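Local coordinates for protein nigritoxine (Vibrio nigripulchritudo, PDB 5M41) that acts as a bacterial toxin against crustaceans and insects and has a new fold, at residues A[577-589]-A[597-609]. Sequence-based numbering, arbitrary orientation.
Sequences NNPYSFVHHSHTF and NHLTLESNAFLTY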
loop_
_atom_site.group_PDB
_atom_site.type_symbol
_atom_site.label_atom_id
_atom_site.label_comp_id
_atom_site.label_asym_id
_atom_site.label_seq_id
_atom_site.Cartn_x
_atom_site.Cartn_y
_atom_site.Cartn_z
ATOM N N ASN A 577 -13.217 25.022 -12.025
ATOM C CA ASN A 577 -13.654 23.636 -12.163
ATOM C C ASN A 577 -13.312 22.741 -10.974
ATOM O O ASN A 577 -14.044 21.767 -10.707
ATOM C CB ASN A 577 -13.051 22.986 -13.396
ATOM C CG ASN A 577 -13.655 23.495 -14.683
ATOM O OD1 ASN A 577 -14.754 24.047 -14.698
ATOM N ND2 ASN A 577 -12.934 23.294 -15.781
ATOM N N ASN A 578 -12.203 23.049 -10.282
ATOM C CA ASN A 578 -11.699 22.198 -9.165
ATOM C C ASN A 578 -12.836 21.624 -8.331
ATOM O O ASN A 578 -13.657 22.387 -7.802
ATOM C CB ASN A 578 -10.783 22.994 -8.243
ATOM C CG ASN A 578 -9.954 22.092 -7.325
ATOM O OD1 ASN A 578 -10.484 21.199 -6.634
ATOM N ND2 ASN A 578 -8.643 22.308 -7.332
ATOM N N PRO A 579 -12.906 20.286 -8.202
ATOM C CA PRO A 579 -14.086 19.752 -7.528
ATOM C C PRO A 579 -14.115 20.023 -6.015
ATOM O O PRO A 579 -15.131 19.809 -5.394
ATOM C CB PRO A 579 -14.016 18.243 -7.826
ATOM C CG PRO A 579 -12.583 17.969 -8.082
ATOM C CD PRO A 579 -11.974 19.223 -8.633
ATOM N N TYR A 580 -13.017 20.519 -5.457
ATOM C CA TYR A 580 -12.944 20.885 -4.036
ATOM C C TYR A 580 -13.128 22.384 -3.803
ATOM O O TYR A 580 -12.778 22.898 -2.741
ATOM C CB TYR A 580 -11.585 20.450 -3.463
ATOM C CG TYR A 580 -11.396 18.946 -3.437
ATOM C CD1 TYR A 580 -11.833 18.181 -2.355
ATOM C CD2 TYR A 580 -10.769 18.297 -4.487
ATOM C CE1 TYR A 580 -11.651 16.795 -2.333
ATOM C CE2 TYR A 580 -10.566 16.925 -4.472
ATOM C CZ TYR A 580 -11.021 16.181 -3.408
ATOM O OH TYR A 580 -10.803 14.834 -3.434
ATOM N N SER A 581 -13.605 23.096 -4.819
ATOM C CA SER A 581 -13.836 24.534 -4.707
ATOM C C SER A 581 -15.140 24.844 -3.998
ATOM O O SER A 581 -16.201 24.325 -4.394
ATOM C CB SER A 581 -13.897 25.165 -6.091
ATOM O OG SER A 581 -14.293 26.516 -5.977
ATOM N N PHE A 582 -15.063 25.720 -2.986
ATOM C CA PHE A 582 -16.240 26.196 -2.233
ATOM C C PHE A 582 -16.378 27.709 -2.327
ATOM O O PHE A 582 -17.068 28.351 -1.500
ATOM C CB PHE A 582 -16.190 25.733 -0.768
ATOM C CG PHE A 582 -16.272 24.239 -0.623
ATOM C CD1 PHE A 582 -17.510 23.598 -0.606
ATOM C CD2 PHE A 582 -15.112 23.468 -0.570
ATOM C CE1 PHE A 582 -17.588 22.211 -0.529
ATOM C CE2 PHE A 582 -15.179 22.075 -0.495
ATOM C CZ PHE A 582 -16.420 21.452 -0.473
ATOM N N VAL A 583 -15.737 28.264 -3.360
ATOM C CA VAL A 583 -15.759 29.704 -3.633
ATOM C C VAL A 583 -16.011 29.980 -5.113
ATOM O O VAL A 583 -15.890 29.092 -5.957
ATOM C CB VAL A 583 -14.430 30.407 -3.227
ATOM C CG1 VAL A 583 -14.201 30.320 -1.716
ATOM C CG2 VAL A 583 -13.239 29.833 -3.998
ATOM N N HIS A 584 -16.357 31.226 -5.410
ATOM C CA HIS A 584 -16.402 31.735 -6.775
ATOM C C HIS A 584 -16.314 33.222 -6.654
ATOM O O HIS A 584 -16.404 33.759 -5.529
ATOM C CB HIS A 584 -17.670 31.288 -7.509
ATOM C CG HIS A 584 -18.954 31.676 -6.811
ATOM N ND1 HIS A 584 -19.481 32.920 -6.893
ATOM C CD2 HIS A 584 -19.816 30.939 -6.014
ATOM C CE1 HIS A 584 -20.618 32.971 -6.181
ATOM N NE2 HIS A 584 -20.823 31.761 -5.639
ATOM N N HIS A 585 -16.087 33.911 -7.773
ATOM C CA HIS A 585 -16.188 35.361 -7.777
ATOM C C HIS A 585 -17.265 35.836 -8.713
ATOM O O HIS A 585 -17.690 35.103 -9.596
ATOM C CB HIS A 585 -14.856 36.058 -8.042
ATOM C CG HIS A 585 -14.223 35.722 -9.375
ATOM N ND1 HIS A 585 -14.374 36.498 -10.470
ATOM C CD2 HIS A 585 -13.361 34.682 -9.745
ATOM C CE1 HIS A 585 -13.662 35.976 -11.490
ATOM N NE2 HIS A 585 -13.048 34.859 -11.043
ATOM N N SER A 586 -17.734 37.060 -8.510
ATOM C CA SER A 586 -18.834 37.567 -9.318
ATOM C C SER A 586 -18.847 39.082 -9.341
ATOM O O SER A 586 -18.171 39.741 -8.538
ATOM C CB SER A 586 -20.170 37.025 -8.792
ATOM O OG SER A 586 -20.466 37.586 -7.532
ATOM N N HIS A 587 -19.633 39.625 -10.267
ATOM C CA HIS A 587 -19.655 41.045 -10.547
ATOM C C HIS A 587 -20.820 41.324 -11.444
ATOM O O HIS A 587 -21.387 40.410 -12.042
ATOM C CB HIS A 587 -18.362 41.458 -11.243
ATOM C CG HIS A 587 -18.135 40.749 -12.550
ATOM N ND1 HIS A 587 -17.215 39.781 -12.693
ATOM C CD2 HIS A 587 -18.775 40.877 -13.790
ATOM C CE1 HIS A 587 -17.250 39.308 -13.948
ATOM N NE2 HIS A 587 -18.211 39.984 -14.624
ATOM N N THR A 588 -21.165 42.594 -11.572
ATOM C CA THR A 588 -22.141 43.011 -12.565
ATOM C C THR A 588 -21.377 43.671 -13.706
ATOM O O THR A 588 -20.547 44.558 -13.471
ATOM C CB THR A 588 -23.177 44.003 -11.997
ATOM O OG1 THR A 588 -22.577 45.288 -11.870
ATOM C CG2 THR A 588 -23.687 43.575 -10.646
ATOM N N PHE A 589 -21.626 43.202 -14.926
ATOM C CA PHE A 589 -21.100 43.830 -16.136
ATOM C C PHE A 589 -21.648 45.245 -16.256
ATOM O O PHE A 589 -22.838 45.468 -16.038
ATOM C CB PHE A 589 -21.517 43.040 -17.377
ATOM C CG PHE A 589 -20.978 41.641 -17.421
ATOM C CD1 PHE A 589 -19.703 41.386 -17.926
ATOM C CD2 PHE A 589 -21.748 40.571 -16.967
ATOM C CE1 PHE A 589 -19.203 40.084 -17.979
ATOM C CE2 PHE A 589 -21.254 39.273 -17.011
ATOM C CZ PHE A 589 -19.980 39.032 -17.518
ATOM N N ASN A 597 -17.386 43.750 -7.935
ATOM C CA ASN A 597 -16.525 42.578 -7.968
ATOM C C ASN A 597 -16.275 42.071 -6.553
ATOM O O ASN A 597 -15.881 42.848 -5.681
ATOM C CB ASN A 597 -15.207 42.923 -8.645
ATOM C CG ASN A 597 -14.341 41.703 -8.915
ATOM O OD1 ASN A 597 -14.793 40.550 -8.837
ATOM N ND2 ASN A 597 -13.075 41.958 -9.258
ATOM N N HIS A 598 -16.553 40.793 -6.303
ATOM C CA HIS A 598 -16.339 40.221 -4.955
ATOM C C HIS A 598 -16.188 38.727 -4.999
ATOM O O HIS A 598 -16.646 38.079 -5.947
ATOM C CB HIS A 598 -17.475 40.600 -4.002
ATOM C CG HIS A 598 -18.818 40.027 -4.394
ATOM N ND1 HIS A 598 -19.596 40.588 -5.363
ATOM C CD2 HIS A 598 -19.514 38.915 -3.921
ATOM C CE1 HIS A 598 -20.729 39.863 -5.500
ATOM N NE2 HIS A 598 -20.680 38.843 -4.615
ATOM N N LEU A 599 -15.533 38.178 -3.972
ATOM C CA LEU A 599 -15.354 36.727 -3.817
ATOM C C LEU A 599 -16.425 36.210 -2.867
ATOM O O LEU A 599 -16.726 36.849 -1.845
ATOM C CB LEU A 599 -13.954 36.386 -3.270
ATOM C CG LEU A 599 -13.594 34.884 -3.212
ATOM C CD1 LEU A 599 -12.133 34.669 -3.567
ATOM C CD2 LEU A 599 -13.943 34.250 -1.857
ATOM N N THR A 600 -16.994 35.064 -3.201
ATOM C CA THR A 600 -18.036 34.469 -2.385
ATOM C C THR A 600 -17.611 33.111 -1.885
ATOM O O THR A 600 -17.142 32.284 -2.659
ATOM C CB THR A 600 -19.349 34.316 -3.165
ATOM O OG1 THR A 600 -19.885 35.620 -3.383
ATOM C CG2 THR A 600 -20.380 33.497 -2.366
ATOM N N LEU A 601 -17.771 32.920 -0.582
ATOM C CA LEU A 601 -17.594 31.637 0.055
ATOM C C LEU A 601 -18.968 30.994 0.193
ATOM O O LEU A 601 -19.895 31.607 0.733
ATOM C CB LEU A 601 -16.963 31.826 1.450
ATOM C CG LEU A 601 -16.925 30.560 2.320
ATOM C CD1 LEU A 601 -16.003 29.488 1.722
ATOM C CD2 LEU A 601 -16.539 30.910 3.755
ATOM N N GLU A 602 -19.073 29.758 -0.279
ATOM C CA GLU A 602 -20.306 28.996 -0.244
ATOM C C GLU A 602 -20.504 28.332 1.138
ATOM O O GLU A 602 -20.135 27.173 1.354
ATOM C CB GLU A 602 -20.287 27.974 -1.380
ATOM C CG GLU A 602 -20.288 28.608 -2.766
ATOM C CD GLU A 602 -19.563 27.763 -3.813
ATOM O OE1 GLU A 602 -19.541 26.523 -3.687
ATOM O OE2 GLU A 602 -19.010 28.335 -4.774
ATOM N N SER A 603 -21.117 29.088 2.042
ATOM C CA SER A 603 -21.127 28.783 3.472
ATOM C C SER A 603 -21.566 27.372 3.804
ATOM O O SER A 603 -20.808 26.619 4.410
ATOM C CB SER A 603 -22.024 29.780 4.200
ATOM O OG SER A 603 -21.519 31.084 4.024
ATOM N N ASN A 604 -22.779 27.015 3.394
ATOM C CA ASN A 604 -23.363 25.742 3.786
ATOM C C ASN A 604 -22.728 24.569 3.059
ATOM O O ASN A 604 -22.609 23.476 3.636
ATOM C CB ASN A 604 -24.897 25.749 3.637
ATOM C CG ASN A 604 -25.584 26.613 4.697
ATOM O OD1 ASN A 604 -25.197 26.620 5.864
ATOM N ND2 ASN A 604 -26.609 27.342 4.289
ATOM N N ALA A 605 -22.290 24.794 1.819
ATOM C CA ALA A 605 -21.645 23.714 1.066
ATOM C C ALA A 605 -20.346 23.390 1.801
ATOM O O ALA A 605 -20.062 22.219 2.063
ATOM C CB ALA A 605 -21.373 24.108 -0.382
ATOM N N PHE A 606 -19.599 24.448 2.140
ATOM C CA PHE A 606 -18.329 24.329 2.848
ATOM C C PHE A 606 -18.571 23.701 4.220
ATOM O O PHE A 606 -17.913 22.730 4.583
ATOM C CB PHE A 606 -17.638 25.705 2.984
ATOM C CG PHE A 606 -16.271 25.649 3.656
ATOM C CD1 PHE A 606 -15.138 25.182 2.960
ATOM C CD2 PHE A 606 -16.110 26.062 4.980
ATOM C CE1 PHE A 606 -13.884 25.135 3.570
ATOM C CE2 PHE A 606 -14.855 26.019 5.590
ATOM C CZ PHE A 606 -13.743 25.561 4.891
ATOM N N LEU A 607 -19.552 24.238 4.951
ATOM C CA LEU A 607 -19.895 23.728 6.288
ATOM C C LEU A 607 -20.192 22.224 6.242
ATOM O O LEU A 607 -19.642 21.454 7.046
ATOM C CB LEU A 607 -21.083 24.496 6.921
ATOM C CG LEU A 607 -21.628 23.986 8.265
ATOM C CD1 LEU A 607 -20.531 23.939 9.337
ATOM C CD2 LEU A 607 -22.845 24.787 8.747
ATOM N N THR A 608 -21.042 21.819 5.302
ATOM C CA THR A 608 -21.472 20.427 5.195
ATOM C C THR A 608 -20.281 19.559 4.864
ATOM O O THR A 608 -20.060 18.527 5.510
ATOM C CB THR A 608 -22.588 20.226 4.146
ATOM O OG1 THR A 608 -23.751 20.958 4.560
ATOM C CG2 THR A 608 -22.974 18.747 4.037
ATOM N N TYR A 609 -19.504 19.979 3.874
ATOM C CA TYR A 609 -18.359 19.158 3.478
ATOM C C TYR A 609 -17.385 18.975 4.640
ATOM O O TYR A 609 -16.989 17.854 4.936
ATOM C CB TYR A 609 -17.666 19.674 2.210
ATOM C CG TYR A 609 -16.438 18.865 1.848
ATOM C CD1 TYR A 609 -16.551 17.643 1.174
ATOM C CD2 TYR A 609 -15.164 19.303 2.208
ATOM C CE1 TYR A 609 -15.428 16.890 0.858
ATOM C CE2 TYR A 609 -14.029 18.560 1.897
ATOM C CZ TYR A 609 -14.168 17.357 1.217
ATOM O OH TYR A 609 -13.039 16.613 0.904
HETATM O O HOH W 1 -15.757 38.779 -10.683
HETATM O O HOH W 2 -18.961 36.414 -5.656
#
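Strands 583-589 and 597-601 pair as an antiparallel beta hairpin, their axes 4.6 Å apart at the closest and their directions 153° from one another. His584 with Thr600 and Ser586 with His598 are the hydrogen-bonded pairs, and one more backbone bond, from Glu602 N to Phe582 O (2.7 Å), closes the ladder just where the second strand gives way to the helix that begins at Ser603. The hairpin lies in the middle of a six-stranded antiparallel sheet, between strands 571-576 and 649-652.

Beyond the ladder, Phe582 packs on the first turns of that helix, its CG turned anti to the carbonyl carbon (chi1 -64°). Phe606 turns its edge toward the Phe582 ring in an offset edge-to-face pair with planes at 75°, and Ala605 CB meets the rim of the same ring. CZ of Phe582 reaches CB and CG of Tyr609, both at 3.5 Å, and the two rings meet obliquely, completing an aromatic cluster that joins the helix to the residue leading into strand 583-589; the Tyr609 hydroxyl bonds to Glu625.

On the sheet face of His584 and Thr600, the CB of Thr600 sits over the imidazole, a CH-pi contact of 3.9 Å to the ring centroid. Glu602 OE2 approaches the edge of that imidazole, 3.0 Å from His584 CD2, while OE1 forms a salt bridge with Lys632. A water on this face links Ser586 OG, His598 O and Thr600 OG1, which also bonds to His650.

On the other face Val583 CG1 packs against Leu599 CD2. Toward the loop that connects the two strands, where His585 NE2 bonds to Asn704 and Asn597 ND2 to Glu656, a second water is hydrogen-bonded to His585 ND1 and His587 ND1, each at 2.7 Å, and donates to Asn597 OD1.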